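PDB 5HQJ: periplasmic binding protein/LacI transcriptional regulator, which binds D-arabinose in its alpha-pyranose form and probably serves as the periplasmic sugar-binding component of an ABC transporter. Local coordinates for residues T138-M143 against K174-Y179; G151-I156 against P180-V185; P209-I214 against G239-L244. All blocks are in the same frame, centred on the assembly; numbering follows the deposited sequence.

Contact 1 of 3, residues T138-M143 against K174-Y179; sequences TMAETM and KGLAKY
Ala140 meets Gly175 and Leu176 where two neighbouring helices of the alpha/beta periplasmic binding protein fold, 132-146 and 163-176, lie on the same face of a central sheet. The approach illustrates how small residues let helices come close: Ala140 CB stands 3.8 Å from Gly175 CA, and the two CA atoms are 5.3 Å apart. Leu176 then fills the side nearer the sheet. Its CB lies 4.7 Å from Ala140 CB. CG, set beside the backbone N by a chi1 of -72°, closes to 4.0 Å from that methyl. Of the two branches, CD2 turns to the first helix and rests 3.9 Å from Ala140 O, while CD1 continues down to strand 181-188 and its Val184. After the turn from Leu176 to Tyr179, the tyrosine ring swings back toward the helix, bringing CE2 obliquely near Ala140 O, and its OH ends beside the backbone of Glu141 without bonding to it. Toward the exposed side the chemistry becomes polar. Glu141 OE1 and Lys178 NZ stay 4.8 Å apart, and a water between them donates to OE1 at 3.3 Å and accepts from NZ at a doubtfully short 2.5 Å.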
# COMPACT_ATOMS: atom_id res chain seq x y z
N THR A 138 2.18 13.57 -6.32
CA THR A 138 1.90 13.34 -7.72
C THR A 138 0.40 13.28 -8.03
O THR A 138 -0.05 13.82 -9.01
CB THR A 138 2.58 12.04 -8.17
OG1 THR A 138 3.99 12.21 -8.06
CG2 THR A 138 2.24 11.67 -9.60
N MSE A 139 -0.36 12.61 -7.19
CA MSE A 139 -1.81 12.60 -7.33
C MSE A 139 -2.40 13.99 -7.27
O MSE A 139 -3.29 14.35 -8.05
CB MSE A 139 -2.41 11.74 -6.22
CG MSE A 139 -2.17 10.27 -6.38
SE MSE A 139 -3.15 9.33 -4.93
CE MSE A 139 -4.74 8.69 -5.85
N ALA A 140 -1.89 14.81 -6.37
CA ALA A 140 -2.36 16.17 -6.25
C ALA A 140 -2.11 16.98 -7.53
O ALA A 140 -2.98 17.77 -7.95
CB ALA A 140 -1.73 16.86 -5.04
N GLU A 141 -0.93 16.82 -8.13
CA GLU A 141 -0.64 17.52 -9.38
C GLU A 141 -1.56 17.03 -10.48
O GLU A 141 -2.09 17.82 -11.27
CB GLU A 141 0.81 17.33 -9.78
CG GLU A 141 1.79 17.82 -8.76
CD GLU A 141 3.18 17.20 -8.88
OE1 GLU A 141 4.05 17.58 -8.07
OE2 GLU A 141 3.39 16.34 -9.75
N THR A 142 -1.73 15.72 -10.56
CA THR A 142 -2.60 15.14 -11.55
C THR A 142 -4.02 15.72 -11.41
O THR A 142 -4.68 16.15 -12.38
CB THR A 142 -2.64 13.62 -11.44
OG1 THR A 142 -1.32 13.04 -11.67
CG2 THR A 142 -3.64 13.06 -12.44
N MSE A 143 -4.54 15.71 -10.18
CA MSE A 143 -5.85 16.26 -9.94
C MSE A 143 -5.96 17.75 -10.26
O MSE A 143 -6.93 18.19 -10.86
CB MSE A 143 -6.24 16.00 -8.47
CG MSE A 143 -7.66 16.46 -8.15
SE MSE A 143 -8.99 15.23 -8.91
CE MSE A 143 -8.85 13.69 -7.71
N LYS A 174 -0.49 18.65 0.93
CA LYS A 174 0.60 19.63 0.68
C LYS A 174 0.62 20.06 -0.80
O LYS A 174 0.74 21.25 -1.11
CB LYS A 174 1.94 19.04 1.11
CG LYS A 174 3.09 20.02 1.11
CD LYS A 174 4.41 19.33 1.42
CE LYS A 174 4.39 18.67 2.78
NZ LYS A 174 5.75 18.22 3.19
N GLY A 175 0.43 19.11 -1.72
CA GLY A 175 0.41 19.40 -3.15
C GLY A 175 -0.77 20.26 -3.55
O GLY A 175 -0.66 21.20 -4.32
N LEU A 176 -1.95 19.97 -3.01
CA LEU A 176 -3.15 20.75 -3.35
C LEU A 176 -3.10 22.20 -2.86
O LEU A 176 -3.82 23.03 -3.37
CB LEU A 176 -4.40 20.08 -2.81
CG LEU A 176 -4.84 18.80 -3.53
CD1 LEU A 176 -6.10 18.28 -2.85
CD2 LEU A 176 -5.12 19.02 -5.00
N ALA A 177 -2.26 22.47 -1.88
CA ALA A 177 -2.08 23.81 -1.34
C ALA A 177 -1.66 24.79 -2.41
O ALA A 177 -1.88 25.99 -2.25
CB ALA A 177 -1.06 23.75 -0.22
N LYS A 178 -1.08 24.31 -3.49
CA LYS A 178 -0.72 25.16 -4.64
C LYS A 178 -1.93 25.74 -5.41
O LYS A 178 -1.77 26.70 -6.18
CB LYS A 178 0.16 24.34 -5.58
CG LYS A 178 1.50 23.98 -4.92
CD LYS A 178 2.37 23.12 -5.83
CE LYS A 178 3.71 22.84 -5.19
NZ LYS A 178 4.55 21.91 -5.98
N TYR A 179 -3.11 25.16 -5.22
CA TYR A 179 -4.31 25.47 -6.01
C TYR A 179 -5.35 26.10 -5.09
O TYR A 179 -6.06 25.39 -4.37
CB TYR A 179 -4.91 24.20 -6.70
CG TYR A 179 -3.94 23.45 -7.57
CD1 TYR A 179 -3.73 23.87 -8.88
CD2 TYR A 179 -3.25 22.35 -7.13
CE1 TYR A 179 -2.85 23.21 -9.71
CE2 TYR A 179 -2.35 21.68 -7.96
CZ TYR A 179 -2.16 22.12 -9.25
OH TYR A 179 -1.28 21.48 -10.10
O HOH W 1 3.58 19.62 -5.57

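Contact 2 of 3, residues G151-I156 against P180-V185; sequences GEVAII and PGIKVV
Val153 and Val184, paired across two parallel strands, are brought together by different side-chain torsions. Val153 has a chi1 of -61°, which puts CG2 between its backbone N and carbonyl carbon; in Val184, at 179°, CG2 lies beside the backbone N. The two methyls meet at 3.8 Å. Val184 CG1, on the other branch, serves Ile155, whose CD1 comes within 4.1 Å, and Ile182 CG2 touches Val153 CG2 from the opposite end of the row. On the other face, Glu152 runs out extended, crossing Val185 at about a right angle; Val185 CG1 sits 3.6 Å from Glu152 CG, and CB and CG lead the packing, with the carboxylate carbon also close. Between the two faces the backbone shows the regular parallel pattern. Gly151 and Val153 each use both N and O: Gly151 N bonds to Gly181 O, Val153 N reaches Lys183 O at 2.9 Å, and Val153 O takes the N-H of Val185 at 2.9 Å. The bond from Lys183 N to Gly151 O is longer, 3.2 Å. This is the strand pair of a beta-alpha-beta crossover whose helix, 163-176, lies over the valine face, with Leu176 on Val153 and Val184, and Ile169 and Ile172 on Ile155. Strand 181-188 forms the sheet edge, while strand 150-156 pairs on its other side with 211-216.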
# COMPACT_ATOMS: atom_id res chain seq x y z
N GLY A 151 -12.30 23.19 -7.66
CA GLY A 151 -13.26 22.19 -7.23
C GLY A 151 -13.10 21.63 -5.82
O GLY A 151 -11.99 21.57 -5.28
N GLU A 152 -14.21 21.19 -5.25
CA GLU A 152 -14.21 20.41 -4.04
C GLU A 152 -13.73 19.01 -4.32
O GLU A 152 -14.14 18.41 -5.31
CB GLU A 152 -15.62 20.31 -3.44
CG GLU A 152 -16.14 21.67 -3.01
CD GLU A 152 -17.56 21.63 -2.48
OE1 GLU A 152 -18.25 20.60 -2.62
OE2 GLU A 152 -17.99 22.66 -1.92
N VAL A 153 -12.89 18.48 -3.44
CA VAL A 153 -12.43 17.11 -3.52
C VAL A 153 -12.52 16.38 -2.20
O VAL A 153 -12.53 16.99 -1.12
CB VAL A 153 -10.96 17.04 -4.02
CG1 VAL A 153 -10.84 17.63 -5.41
CG2 VAL A 153 -10.01 17.70 -3.05
N ALA A 154 -12.59 15.06 -2.28
CA ALA A 154 -12.63 14.16 -1.12
C ALA A 154 -11.51 13.13 -1.19
O ALA A 154 -11.07 12.76 -2.28
CB ALA A 154 -13.98 13.46 -0.99
N ILE A 155 -11.04 12.71 -0.03
CA ILE A 155 -9.99 11.73 0.12
C ILE A 155 -10.51 10.57 0.93
O ILE A 155 -11.01 10.75 2.06
CB ILE A 155 -8.72 12.33 0.82
CG1 ILE A 155 -8.22 13.57 0.11
CG2 ILE A 155 -7.62 11.20 0.98
CD1 ILE A 155 -7.05 14.25 0.83
N ILE A 156 -10.42 9.37 0.35
CA ILE A 156 -10.89 8.12 0.97
C ILE A 156 -9.67 7.29 1.30
O ILE A 156 -8.87 6.99 0.39
CB ILE A 156 -11.85 7.33 0.03
CG1 ILE A 156 -12.97 8.24 -0.50
CG2 ILE A 156 -12.40 6.13 0.73
CD1 ILE A 156 -13.82 8.90 0.56
N PRO A 180 -5.48 27.45 -5.11
CA PRO A 180 -6.41 28.12 -4.20
C PRO A 180 -7.88 27.76 -4.44
O PRO A 180 -8.65 27.79 -3.51
CB PRO A 180 -6.15 29.60 -4.44
CG PRO A 180 -5.51 29.67 -5.74
CD PRO A 180 -4.73 28.43 -5.93
N GLY A 181 -8.21 27.39 -5.67
CA GLY A 181 -9.57 27.09 -6.02
C GLY A 181 -10.00 25.67 -5.70
O GLY A 181 -11.16 25.35 -5.94
N ILE A 182 -9.10 24.84 -5.15
CA ILE A 182 -9.45 23.51 -4.71
C ILE A 182 -9.54 23.43 -3.20
O ILE A 182 -8.73 24.00 -2.50
CB ILE A 182 -8.42 22.48 -5.20
CG1 ILE A 182 -8.56 22.35 -6.72
CG2 ILE A 182 -8.62 21.13 -4.50
CD1 ILE A 182 -7.52 21.45 -7.34
N LYS A 183 -10.57 22.76 -2.73
CA LYS A 183 -10.79 22.57 -1.31
C LYS A 183 -11.05 21.13 -0.98
O LYS A 183 -11.90 20.53 -1.64
CB LYS A 183 -11.99 23.43 -0.88
CG LYS A 183 -12.36 23.39 0.57
CD LYS A 183 -12.54 24.80 1.10
CE LYS A 183 -12.40 24.84 2.60
NZ LYS A 183 -11.01 24.51 3.03
N VAL A 184 -10.32 20.58 -0.03
CA VAL A 184 -10.59 19.25 0.49
C VAL A 184 -11.74 19.35 1.48
O VAL A 184 -11.63 19.96 2.58
CB VAL A 184 -9.37 18.62 1.18
CG1 VAL A 184 -9.73 17.25 1.70
CG2 VAL A 184 -8.18 18.52 0.20
N VAL A 185 -12.88 18.81 1.07
CA VAL A 185 -14.09 18.88 1.90
C VAL A 185 -14.30 17.65 2.78
O VAL A 185 -15.08 17.69 3.74
CB VAL A 185 -15.36 19.16 1.04
CG1 VAL A 185 -15.23 20.56 0.34
CG2 VAL A 185 -15.67 18.04 0.08

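Contact 3 of 3, residues P209-I214 against G239-L244; sequences PNLKGI and GKLEVL
Leu241 wedges its two methyls against the neighbouring strand in tight packing. CD2 presses to 3.1 Å from Leu211 O, while CD1 meets Ile214 CD1 at 3.8 Å. Alongside, parallel pairing locks the backbones: Glu242 N gives an almost straight bond to Lys212 O (2.9 Å, 176° at the hydrogen), Ile214 N bonds to Glu242 O, and Leu244 N to Ile214 O. Gly213 sits where the two backbones come nearest, its CA 3.1 Å from Glu242 O. At the loop end the contact is looser and polar. Lys240, with CG anti to its N (chi1 164°), runs extended and bends at its end, NZ donating to Pro209 O at 3.2 Å and lying 2.8 Å from Leu211 O at a poor bonding angle. Lys212 NZ, 3.5 Å from Lys240 NZ, also bonds to OD1 of the poorly ordered Asn210; nearby oxygens probably offset the repulsion. Lys212 O takes a second donor, a water that also donates to Lys240 O, where the strand pairing starts. Leu205 of helix 194-207 packs on Leu211, Ile214 and Leu241; helix 132-146 takes the other face, with Met143 on Glu242 and Thr142 on Leu244, and strand 211-216 continues the sheet toward 150-156.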
# COMPACT_ATOMS: atom_id res chain seq x y z
N PRO A 209 -23.00 17.66 -3.77
CA PRO A 209 -23.41 17.47 -5.17
C PRO A 209 -22.51 18.18 -6.18
O PRO A 209 -22.53 17.80 -7.36
CB PRO A 209 -24.83 18.05 -5.20
CG PRO A 209 -24.86 19.03 -4.08
CD PRO A 209 -23.99 18.44 -3.00
N ASN A 210 -21.73 19.16 -5.74
CA ASN A 210 -20.76 19.82 -6.61
C ASN A 210 -19.32 19.33 -6.40
O ASN A 210 -18.36 19.98 -6.81
CB ASN A 210 -20.84 21.33 -6.39
CG ASN A 210 -20.59 22.13 -7.66
OD1 ASN A 210 -20.76 21.63 -8.77
ND2 ASN A 210 -20.20 23.38 -7.49
N LEU A 211 -19.16 18.19 -5.76
CA LEU A 211 -17.86 17.50 -5.69
C LEU A 211 -17.29 17.37 -7.11
O LEU A 211 -18.02 17.09 -8.05
CB LEU A 211 -18.03 16.12 -5.04
CG LEU A 211 -16.74 15.47 -4.54
CD1 LEU A 211 -16.16 16.18 -3.36
CD2 LEU A 211 -17.05 14.00 -4.16
N LYS A 212 -16.00 17.59 -7.27
CA LYS A 212 -15.35 17.55 -8.57
C LYS A 212 -14.33 16.46 -8.65
O LYS A 212 -13.98 16.03 -9.74
CB LYS A 212 -14.68 18.88 -8.89
CG LYS A 212 -15.68 20.03 -9.04
CD LYS A 212 -16.64 19.84 -10.21
CE LYS A 212 -17.76 20.86 -10.17
NZ LYS A 212 -19.09 20.20 -10.04
N GLY A 213 -13.79 16.03 -7.51
CA GLY A 213 -12.82 14.96 -7.52
C GLY A 213 -12.79 14.08 -6.28
O GLY A 213 -13.12 14.52 -5.18
N ILE A 214 -12.34 12.84 -6.45
CA ILE A 214 -12.08 11.92 -5.35
C ILE A 214 -10.71 11.26 -5.51
O ILE A 214 -10.36 10.75 -6.57
CB ILE A 214 -13.13 10.80 -5.23
CG1 ILE A 214 -14.52 11.39 -5.10
CG2 ILE A 214 -12.78 9.84 -4.06
CD1 ILE A 214 -15.67 10.32 -5.10
N GLY A 239 -18.62 10.50 -15.26
CA GLY A 239 -18.04 11.51 -16.14
C GLY A 239 -17.95 12.91 -15.52
O GLY A 239 -17.34 13.82 -16.07
N LYS A 240 -18.58 13.09 -14.38
CA LYS A 240 -18.62 14.39 -13.72
C LYS A 240 -17.45 14.57 -12.77
O LYS A 240 -16.94 15.68 -12.52
CB LYS A 240 -19.96 14.54 -12.99
CG LYS A 240 -20.05 15.64 -11.96
CD LYS A 240 -21.50 15.95 -11.59
CE LYS A 240 -21.61 16.99 -10.48
NZ LYS A 240 -20.42 17.02 -9.57
N LEU A 241 -17.01 13.45 -12.24
CA LEU A 241 -15.95 13.46 -11.25
C LEU A 241 -14.65 13.02 -11.83
O LEU A 241 -14.60 12.12 -12.68
CB LEU A 241 -16.30 12.52 -10.11
CG LEU A 241 -17.37 12.87 -9.12
CD1 LEU A 241 -17.46 11.68 -8.19
CD2 LEU A 241 -17.05 14.15 -8.38
N GLU A 242 -13.57 13.60 -11.33
CA GLU A 242 -12.27 13.08 -11.58
C GLU A 242 -11.84 12.18 -10.42
O GLU A 242 -11.67 12.67 -9.29
CB GLU A 242 -11.30 14.24 -11.77
CG GLU A 242 -10.02 13.91 -12.44
CD GLU A 242 -10.17 13.68 -13.95
OE1 GLU A 242 -11.11 14.21 -14.59
OE2 GLU A 242 -9.32 12.96 -14.49
N VAL A 243 -11.65 10.91 -10.72
CA VAL A 243 -11.35 9.91 -9.72
C VAL A 243 -9.95 9.33 -9.93
O VAL A 243 -9.63 8.78 -10.98
CB VAL A 243 -12.39 8.75 -9.73
CG1 VAL A 243 -12.03 7.67 -8.68
CG2 VAL A 243 -13.80 9.31 -9.52
N LEU A 244 -9.12 9.46 -8.92
CA LEU A 244 -7.77 8.90 -8.92
C LEU A 244 -7.68 7.87 -7.80
O LEU A 244 -8.10 8.13 -6.67
CB LEU A 244 -6.72 10.00 -8.72
CG LEU A 244 -6.72 11.14 -9.73
CD1 LEU A 244 -5.60 12.19 -9.43
CD2 LEU A 244 -6.49 10.59 -11.15
O HOH W 2 -14.70 17.01 -12.28

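Overall arrangement
The three contacts sample two layers of one alpha/beta lobe, a sheet and the helices on it. Contacts 2 and 3 both build the same sheet through parallel backbone bonding, and meet where strands 150-156 and 211-216 are neighbours. Contact 2 lies at the sheet edge; contact 3 is farther in, richer in buried residues, but fringed by lysines at its loop end. Contact 1 differs in kind: it joins two helices by van der Waals packing, with a water bridge at its exposed margin. Leu176 carries it into contact 2, through Val153, Ile182 and Val184, while Met143 and Thr142 reach contact 3: one helix packs on each strand pair, 163-176 on contact 2 and 132-146 on contact 3.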